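Local coordinates for sugar ABC transporter, sugar-binding protein (Streptococcus pneumoniae, PDB 2HEU) that probably captures sugars outside the cell membrane and hands them to an ABC transporter for uptake, at residues G130-K135 and W259-I264; K157-K162 and D250-P255; T165-A170 and D222-N227. All coordinates share one frame; numbering follows the deposited sequence. Where two conformers were deposited one is given.

Interaction 1 (G130-K135 and W259-I264)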
loop_
_atom_site.group_PDB
_atom_site.type_symbol
_atom_site.label_atom_id
_atom_site.label_comp_id
_atom_site.label_asym_id
_atom_site.label_seq_id
_atom_site.Cartn_x
_atom_site.Cartn_y
_atom_site.Cartn_z
ATOM N N GLY A 130 -4.015 -6.688 4.536
ATOM C CA GLY A 130 -5.028 -7.565 5.129
ATOM C C GLY A 130 -4.373 -8.606 6.031
ATOM O O GLY A 130 -3.315 -8.370 6.604
ATOM N N ILE A 131 -5.054 -9.766 6.128
ATOM C CA ILE A 131 -4.613 -10.790 7.037
ATOM C C ILE A 131 -4.157 -12.000 6.210
ATOM O O ILE A 131 -4.935 -12.582 5.455
ATOM C CB ILE A 131 -5.694 -11.275 8.033
ATOM C CG1 ILE A 131 -6.381 -10.058 8.709
ATOM C CG2 ILE A 131 -5.125 -12.201 9.022
ATOM C CD1 ILE A 131 -5.476 -9.194 9.550
ATOM N N TYR A 132 -2.862 -12.352 6.337
ATOM C CA TYR A 132 -2.380 -13.671 5.791
ATOM C C TYR A 132 -2.836 -14.747 6.686
ATOM O O TYR A 132 -2.835 -14.616 7.923
ATOM C CB TYR A 132 -0.827 -13.657 5.758
ATOM C CG TYR A 132 -0.276 -12.715 4.722
ATOM C CD1 TYR A 132 -0.014 -13.193 3.434
ATOM C CD2 TYR A 132 -0.058 -11.394 4.966
ATOM C CE1 TYR A 132 0.500 -12.357 2.453
ATOM C CE2 TYR A 132 0.434 -10.560 3.995
ATOM C CZ TYR A 132 0.715 -11.062 2.721
ATOM O OH TYR A 132 1.227 -10.256 1.724
ATOM N N TYR A 133 -3.244 -15.889 6.074
ATOM C CA TYR A 133 -3.645 -17.025 6.897
ATOM C C TYR A 133 -3.221 -18.300 6.233
ATOM O O TYR A 133 -2.942 -18.408 5.011
ATOM C CB TYR A 133 -5.176 -17.032 7.150
ATOM C CG TYR A 133 -6.075 -17.405 5.974
ATOM C CD1 TYR A 133 -6.349 -16.521 4.945
ATOM C CD2 TYR A 133 -6.645 -18.665 5.937
ATOM C CE1 TYR A 133 -7.166 -16.875 3.913
ATOM C CE2 TYR A 133 -7.457 -19.032 4.860
ATOM C CZ TYR A 133 -7.727 -18.125 3.862
ATOM O OH TYR A 133 -8.533 -18.494 2.824
ATOM N N ASN A 134 -3.147 -19.345 7.057
ATOM C CA ASN A 134 -2.734 -20.678 6.645
ATOM C C ASN A 134 -3.965 -21.502 6.244
ATOM O O ASN A 134 -4.718 -21.937 7.118
ATOM C CB ASN A 134 -2.002 -21.310 7.809
ATOM C CG ASN A 134 -1.394 -22.672 7.582
ATOM O OD1 ASN A 134 -0.240 -22.925 8.131
ATOM N ND2 ASN A 134 -2.010 -23.497 6.856
ATOM N N LYS A 135 -4.146 -21.681 4.923
ATOM C CA LYS A 135 -5.346 -22.385 4.474
ATOM C C LYS A 135 -5.404 -23.790 4.985
ATOM O O LYS A 135 -6.478 -24.343 5.325
ATOM C CB LYS A 135 -5.438 -22.390 2.952
ATOM C CG LYS A 135 -5.597 -21.072 2.295
ATOM C CD LYS A 135 -5.688 -21.203 0.754
ATOM C CE LYS A 135 -6.031 -19.981 0.030
ATOM N NZ LYS A 135 -6.032 -20.189 -1.446
ATOM N N TRP A 259 3.081 -6.594 0.188
ATOM C CA TRP A 259 4.515 -6.706 0.003
ATOM C C TRP A 259 5.070 -7.968 0.692
ATOM O O TRP A 259 6.129 -8.480 0.324
ATOM C CB TRP A 259 5.251 -5.477 0.538
ATOM C CG TRP A 259 4.882 -5.089 1.919
ATOM C CD1 TRP A 259 5.328 -5.637 3.084
ATOM C CD2 TRP A 259 3.916 -4.084 2.319
ATOM N NE1 TRP A 259 4.725 -5.021 4.177
ATOM C CE2 TRP A 259 3.854 -4.087 3.723
ATOM C CE3 TRP A 259 3.086 -3.203 1.605
ATOM C CZ2 TRP A 259 2.997 -3.214 4.426
ATOM C CZ3 TRP A 259 2.232 -2.344 2.298
ATOM C CH2 TRP A 259 2.237 -2.340 3.684
ATOM N N ALA A 260 4.408 -8.476 1.726
ATOM C CA ALA A 260 4.967 -9.511 2.578
ATOM C C ALA A 260 5.062 -10.874 1.886
ATOM O O ALA A 260 5.855 -11.701 2.300
ATOM C CB ALA A 260 4.183 -9.646 3.889
ATOM N N ILE A 261 4.239 -11.112 0.875
ATOM C CA ILE A 261 4.203 -12.452 0.273
ATOM C C ILE A 261 5.592 -12.855 -0.270
ATOM O O ILE A 261 5.962 -14.033 -0.176
ATOM C CB ILE A 261 3.123 -12.574 -0.814
ATOM C CG1 ILE A 261 2.932 -14.021 -1.246
ATOM C CG2 ILE A 261 3.343 -11.632 -1.978
ATOM C CD1 ILE A 261 2.624 -15.034 -0.140
ATOM N N THR A 262 6.350 -11.922 -0.777
ATOM C CA THR A 262 7.649 -12.215 -1.322
ATOM C C THR A 262 8.562 -12.794 -0.241
ATOM O O THR A 262 9.217 -13.872 -0.398
ATOM C CB THR A 262 8.222 -10.877 -1.822
ATOM O OG1 THR A 262 7.247 -10.195 -2.692
ATOM C CG2 THR A 262 9.520 -11.109 -2.565
ATOM N N ALA A 263 8.577 -12.122 0.932
ATOM C CA ALA A 263 9.362 -12.572 2.057
ATOM C C ALA A 263 8.890 -13.921 2.558
ATOM O O ALA A 263 9.694 -14.789 2.943
ATOM C CB ALA A 263 9.375 -11.539 3.163
ATOM N N ILE A 264 7.573 -14.119 2.659
ATOM C CA ILE A 264 7.035 -15.380 3.132
ATOM C C ILE A 264 7.501 -16.509 2.175
ATOM O O ILE A 264 7.939 -17.573 2.669
ATOM C CB ILE A 264 5.477 -15.335 3.205
ATOM C CG1 ILE A 264 5.058 -14.301 4.270
ATOM C CG2 ILE A 264 4.956 -16.723 3.528
ATOM C CD1 ILE A 264 3.604 -13.938 4.150
#
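Tyr132 stands on the strand with its ring reaching toward the helix of 260-265, and Ile264, Ile261 and Ala260 receive it. The tip of Ile264 lies over one face of the ring: its CD1 sits 4.0 Å from the Tyr132 ring centroid, 21° off the normal and displaced toward the CD1–CE1 side. This is a CH-pi contact, suited to a slim methyl at the end of a long branched chain. Tyr132 keeps CG beside its backbone N (chi1 -70°), which sends the ring out from the strand to the helix. Its strand, 129-134, is the central one of a three-stranded antiparallel sheet in a lobe of the solute-binding-protein fold, and the helix follows directly on the neighbouring strand 253-257. At the far end of the ring the small CB of Ala260 leaves room for close approach, 3.9 Å from Tyr132 CE2, while Ile261, its side chain about at right angles to the tyrosine, brings CB to 4.2 Å from Tyr132 CE1. A hydrogen bond to Gly257 O holds the hydroxyl near the Ala260 and Ile261 amides; Tyr132 OH is 3.2 Å from Ile261 N, and these amides may polarise it.

Interaction 2 (K157-K162 and D250-P255)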
loop_
_atom_site.group_PDB
_atom_site.type_symbol
_atom_site.label_atom_id
_atom_site.label_comp_id
_atom_site.label_asym_id
_atom_site.label_seq_id
_atom_site.Cartn_x
_atom_site.Cartn_y
_atom_site.Cartn_z
ATOM N N LYS A 157 -10.484 -16.605 19.261
ATOM C CA LYS A 157 -10.729 -17.394 20.458
ATOM C C LYS A 157 -10.751 -18.834 20.122
ATOM O O LYS A 157 -10.243 -19.676 20.899
ATOM C CB LYS A 157 -12.075 -16.966 21.078
ATOM C CG LYS A 157 -12.052 -15.571 21.615
ATOM C CD LYS A 157 -13.454 -15.087 22.056
ATOM C CE LYS A 157 -13.456 -13.606 22.386
ATOM N NZ LYS A 157 -14.884 -13.178 22.656
ATOM N N ASP A 158 -11.330 -19.263 19.023
ATOM C CA ASP A 158 -11.411 -20.653 18.629
ATOM C C ASP A 158 -10.041 -21.232 18.361
ATOM O O ASP A 158 -9.777 -22.390 18.735
ATOM C CB ASP A 158 -12.282 -20.850 17.372
ATOM C CG ASP A 158 -13.761 -20.622 17.656
ATOM O OD1 ASP A 158 -14.191 -20.463 18.840
ATOM O OD2 ASP A 158 -14.510 -20.600 16.661
ATOM N N ILE A 159 -9.148 -20.474 17.740
ATOM C CA ILE A 159 -7.766 -20.959 17.523
ATOM C C ILE A 159 -7.066 -21.173 18.828
ATOM O O ILE A 159 -6.387 -22.200 19.069
ATOM C CB ILE A 159 -7.038 -19.996 16.589
ATOM C CG1 ILE A 159 -7.632 -20.044 15.184
ATOM C CG2 ILE A 159 -5.533 -20.329 16.577
ATOM C CD1 ILE A 159 -7.172 -18.885 14.293
ATOM N N VAL A 160 -7.158 -20.220 19.761
ATOM C CA VAL A 160 -6.561 -20.389 21.059
ATOM C C VAL A 160 -7.079 -21.619 21.735
ATOM O O VAL A 160 -6.307 -22.371 22.304
ATOM C CB VAL A 160 -6.783 -19.149 21.974
ATOM C CG1 VAL A 160 -6.199 -19.367 23.346
ATOM C CG2 VAL A 160 -6.097 -17.881 21.351
ATOM N N ALA A 161 -8.407 -21.847 21.680
ATOM C CA ALA A 161 -8.941 -23.010 22.377
ATOM C C ALA A 161 -8.408 -24.321 21.777
ATOM O O ALA A 161 -8.388 -25.309 22.523
ATOM C CB ALA A 161 -10.488 -22.889 22.343
ATOM N N LYS A 162 -8.091 -24.332 20.497
ATOM C CA LYS A 162 -7.485 -25.470 19.844
ATOM C C LYS A 162 -5.978 -25.609 20.057
ATOM O O LYS A 162 -5.365 -26.582 19.606
ATOM C CB LYS A 162 -7.784 -25.396 18.334
ATOM C CG LYS A 162 -9.277 -25.507 18.044
ATOM C CD LYS A 162 -9.591 -25.309 16.594
ATOM C CE LYS A 162 -11.090 -25.198 16.291
ATOM N NZ LYS A 162 -11.501 -26.526 15.811
ATOM N N ASP A 250 3.919 -21.673 12.669
ATOM C CA ASP A 250 3.913 -21.476 14.122
ATOM C C ASP A 250 2.809 -20.506 14.602
ATOM O O ASP A 250 2.449 -20.560 15.771
ATOM C CB ASP A 250 5.248 -21.025 14.617
ATOM C CG ASP A 250 6.369 -22.119 14.474
ATOM O OD1 ASP A 250 6.043 -23.319 14.272
ATOM O OD2 ASP A 250 7.548 -21.722 14.595
ATOM N N VAL A 251 2.350 -19.663 13.690
ATOM C CA VAL A 251 1.186 -18.823 13.922
ATOM C C VAL A 251 0.309 -18.986 12.704
ATOM O O VAL A 251 0.796 -19.239 11.598
ATOM C CB VAL A 251 1.557 -17.338 14.132
ATOM C CG1 VAL A 251 2.444 -17.198 15.342
ATOM C CG2 VAL A 251 2.159 -16.724 12.873
ATOM N N LEU A 252 -1.051 -18.901 12.887
ATOM C CA LEU A 252 -1.952 -19.163 11.789
ATOM C C LEU A 252 -2.213 -17.961 10.903
ATOM O O LEU A 252 -2.698 -18.180 9.757
ATOM C CB LEU A 252 -3.261 -19.731 12.266
ATOM C CG LEU A 252 -3.121 -21.152 12.942
ATOM C CD1 LEU A 252 -4.524 -21.744 13.100
ATOM C CD2 LEU A 252 -2.112 -22.074 12.362
ATOM N N MET A 253 -1.932 -16.766 11.375
ATOM C CA MET A 253 -2.238 -15.519 10.700
ATOM C C MET A 253 -1.200 -14.475 11.000
ATOM O O MET A 253 -0.561 -14.468 12.067
ATOM C CB MET A 253 -3.597 -14.948 11.184
ATOM C CG MET A 253 -4.797 -15.782 10.813
ATOM S SD MET A 253 -6.367 -15.109 11.414
ATOM C CE MET A 253 -6.201 -15.510 13.175
ATOM N N THR A 254 -1.068 -13.502 10.100
ATOM C CA THR A 254 -0.343 -12.272 10.436
ATOM C C THR A 254 -0.881 -11.139 9.656
ATOM O O THR A 254 -1.139 -11.287 8.453
ATOM C CB THR A 254 1.207 -12.455 10.265
ATOM O OG1 THR A 254 1.879 -11.365 10.899
ATOM C CG2 THR A 254 1.677 -12.592 8.858
ATOM N N PRO A 255 -1.104 -9.960 10.257
ATOM C CA PRO A 255 -1.615 -8.790 9.523
ATOM C C PRO A 255 -0.481 -8.084 8.862
ATOM O O PRO A 255 0.503 -7.689 9.505
ATOM C CB PRO A 255 -2.230 -7.932 10.665
ATOM C CG PRO A 255 -1.333 -8.248 11.862
ATOM C CD PRO A 255 -0.993 -9.696 11.724
#
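Ile159 meets Leu252 and Met253 entirely through methyl and methylene groups, with its CD1 lodged between the ends of the two. All three residues are buried, and aliphatic and thioether side chains fit such a site, since none carries a charge or an N-H that would need a partner in the interior. The Ile159 side chain runs obliquely to both of the others, so that only ends and forks meet. It leaves the helix with CG1 beside the backbone N (chi1 -68°) and then extends, carrying CD1 away from the helix. There it meets Met253 tip to tip: Ile159 CD1 lies 3.7 Å from Met253 CE. Met253 leaves the strand with CG beside its backbone N, runs straight through chi2 and bends at the thioether (chi3 -74°), which brings CE rather than SD up to Ile159. Such an unbranched, flexible chain suits the wider gap between strand and helix. Leu252 works differently, offering one branch to several atoms. Its CD1 rests against the fork of the isoleucine, 3.9 Å from Ile159 CG2 and 4.1 Å from Ile159 CG1, so the beta-branched residue grips it from two arms.

In an extended strand, successive side chains would point to opposite faces, yet Leu252 and Met253 both face the helix. The reason lies in Leu252, whose psi of -18° departs from the extended form. Beyond it alternation resumes, and Thr254 points to the other face, toward Phe246 of helix 239-247. The sheet is thus flanked by helices on both faces, the layered alpha/beta architecture of solute-binding-protein lobes, with helix 149-161 packed on the side where Met253 also meets Ile131 and Tyr133. Leu252 touches Leu141 of helix 135-141, and Ile159 also packs on Leu143.

Interaction 3 (T165-A170 and D222-N227)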
loop_
_atom_site.group_PDB
_atom_site.type_symbol
_atom_site.label_atom_id
_atom_site.label_comp_id
_atom_site.label_asym_id
_atom_site.label_seq_id
_atom_site.Cartn_x
_atom_site.Cartn_y
_atom_site.Cartn_z
ATOM N N THR A 165 -1.625 -20.776 17.888
ATOM C CA THR A 165 -1.397 -19.344 18.050
ATOM C C THR A 165 -2.016 -18.603 16.893
ATOM O O THR A 165 -1.593 -18.766 15.760
ATOM C CB THR A 165 0.084 -19.025 18.130
ATOM O OG1 THR A 165 0.689 -19.755 19.186
ATOM C CG2 THR A 165 0.296 -17.520 18.347
ATOM N N PRO A 166 -2.999 -17.733 17.171
ATOM C CA PRO A 166 -3.674 -17.015 16.079
ATOM C C PRO A 166 -2.714 -16.141 15.256
ATOM O O PRO A 166 -2.738 -16.230 14.043
ATOM C CB PRO A 166 -4.748 -16.178 16.809
ATOM C CG PRO A 166 -5.058 -16.956 18.029
ATOM C CD PRO A 166 -3.759 -17.588 18.435
ATOM N N PHE A 167 -1.947 -15.271 15.945
ATOM C CA PHE A 167 -1.202 -14.265 15.248
ATOM C C PHE A 167 0.267 -14.266 15.537
ATOM O O PHE A 167 0.704 -14.445 16.659
ATOM C CB PHE A 167 -1.659 -12.805 15.663
ATOM C CG PHE A 167 -3.124 -12.514 15.345
ATOM C CD1 PHE A 167 -3.587 -12.400 14.044
ATOM C CD2 PHE A 167 -3.987 -12.286 16.405
ATOM C CE1 PHE A 167 -4.900 -12.054 13.796
ATOM C CE2 PHE A 167 -5.333 -11.937 16.120
ATOM C CZ PHE A 167 -5.762 -11.824 14.852
ATOM N N GLY A 168 1.040 -13.920 14.497
ATOM C CA GLY A 168 2.388 -13.363 14.671
ATOM C C GLY A 168 2.315 -11.846 14.612
ATOM O O GLY A 168 1.918 -11.288 13.611
ATOM N N ILE A 169 2.679 -11.189 15.692
ATOM C CA ILE A 169 2.686 -9.731 15.801
ATOM C C ILE A 169 4.138 -9.302 16.093
ATOM O O ILE A 169 4.794 -9.829 16.994
ATOM C CB ILE A 169 1.743 -9.190 16.884
ATOM C CG1 ILE A 169 0.297 -9.622 16.592
ATOM C CG2 ILE A 169 1.835 -7.706 17.017
ATOM C CD1 ILE A 169 -0.332 -9.078 15.327
ATOM N N ALA A 170 4.589 -8.359 15.304
ATOM C CA ALA A 170 5.969 -7.865 15.399
ATOM C C ALA A 170 5.978 -6.659 16.393
ATOM O O ALA A 170 5.954 -5.516 15.959
ATOM C CB ALA A 170 6.502 -7.436 14.027
ATOM N N ASP A 222 -8.814 -4.713 19.978
ATOM C CA ASP A 222 -8.825 -5.703 21.013
ATOM C C ASP A 222 -8.814 -7.118 20.517
ATOM O O ASP A 222 -8.491 -8.034 21.268
ATOM C CB ASP A 222 -9.999 -5.479 22.004
ATOM C CG ASP A 222 -9.712 -4.440 23.027
ATOM O OD1 ASP A 222 -8.545 -4.066 23.247
ATOM O OD2 ASP A 222 -10.680 -3.991 23.709
ATOM N N ILE A 223 -9.112 -7.347 19.228
ATOM C CA ILE A 223 -8.933 -8.692 18.662
ATOM C C ILE A 223 -7.498 -9.155 18.832
ATOM O O ILE A 223 -7.212 -10.320 19.051
ATOM C CB ILE A 223 -9.392 -8.695 17.186
ATOM C CG1 ILE A 223 -10.887 -8.397 17.096
ATOM C CG2 ILE A 223 -9.056 -10.009 16.493
ATOM C CD1 ILE A 223 -11.428 -8.122 15.693
ATOM N N LEU A 224 -6.557 -8.194 18.702
ATOM C CA LEU A 224 -5.122 -8.473 18.855
ATOM C C LEU A 224 -4.656 -8.623 20.263
ATOM O O LEU A 224 -3.477 -8.917 20.515
ATOM C CB LEU A 224 -4.298 -7.397 18.124
ATOM C CG LEU A 224 -4.628 -7.159 16.672
ATOM C CD1 LEU A 224 -3.656 -6.112 16.109
ATOM C CD2 LEU A 224 -4.623 -8.451 15.844
ATOM N N ARG A 225 -5.561 -8.411 21.233
ATOM C CA ARG A 225 -5.297 -8.443 22.675
ATOM C C ARG A 225 -5.963 -9.634 23.341
ATOM O O ARG A 225 -5.842 -9.801 24.552
ATOM C CB ARG A 225 -5.735 -7.121 23.343
ATOM C CG ARG A 225 -5.043 -5.898 22.761
ATOM C CD ARG A 225 -4.738 -4.825 23.826
ATOM N NE ARG A 225 -3.690 -5.133 24.803
ATOM C CZ ARG A 225 -3.818 -5.561 26.057
ATOM N NH1 ARG A 225 -5.010 -5.616 26.617
ATOM N NH2 ARG A 225 -2.741 -5.834 26.756
ATOM N N ILE A 226 -6.697 -10.467 22.588
ATOM C CA ILE A 226 -7.330 -11.663 23.184
ATOM C C ILE A 226 -6.214 -12.467 23.877
ATOM O O ILE A 226 -5.117 -12.647 23.335
ATOM C CB ILE A 226 -8.096 -12.412 22.123
ATOM C CG1 ILE A 226 -9.336 -11.578 21.714
ATOM C CG2 ILE A 226 -8.428 -13.835 22.523
ATOM C CD1 ILE A 226 -10.042 -12.083 20.443
ATOM N N ASN A 227 -6.529 -13.012 25.034
ATOM C CA ASN A 227 -5.492 -13.778 25.763
ATOM C C ASN A 227 -5.052 -15.000 24.924
ATOM O O ASN A 227 -5.865 -15.764 24.458
ATOM C CB ASN A 227 -6.074 -14.239 27.103
ATOM C CG ASN A 227 -5.047 -14.926 27.985
ATOM O OD1 ASN A 227 -4.737 -16.121 27.799
ATOM N ND2 ASN A 227 -4.488 -14.245 28.947
#
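This is a buried apolar contact between two loops, in which Leu224 and Ile223, just beyond helix 212-222, close on Phe167 in the chain that follows helix 149-161. Leu224 CD2 sits over one face of the Phe167 ring, 3.8 Å from its centroid and 21° off the normal, in a CH-pi contact displaced toward the CE2–CZ rim. The two side chains run roughly perpendicular, so a single leucine methyl meets the flat surface. Ile223 comes to the edge: its carbonyl O lies near the ring plane, 3.8 Å from Phe167 CE2, where the ring hydrogens present a slightly positive rim. With CG1 beside the backbone N (chi1 -64°), Ile223 leads its longer branch away and leaves CG2 toward the ring, 4.1 Å from Phe167 CZ. Ile169 CD1 comes more loosely to the leucine methyl, 4.4 Å from Leu224 CD2. Phe167 also packs on Val156 and Met253, which joins the contact to helix 149-161 and strand 253-257. The loop after helix 149-161 thus runs beside the edge strand 253-257 with helices packed outside it, consistent with an alpha/beta lobe of the bacterial solute-binding-protein fold.

Followed from the N terminus, the first partners come in the order 130-135, 157-162 and 165-170, and their counterparts in the reverse order, 222-227, 250-255 and 259-264. The three loops are therefore fully nested: interaction 3 closes the innermost, interaction 2 encloses it, and interaction 1 encloses both. Interactions 2 and 3 lie about 8 Å apart between centres and touch through Leu252 N and Thr165 O, 2.9 Å apart, and Thr254 OG1 and Gly168 O. Interaction 1 joins interaction 2 through neighbouring sheet strands, where Tyr132 N meets Thr254 O. Together they tie helices 149-161 and 260-265 and the loop after helix 212-222 to one antiparallel sheet.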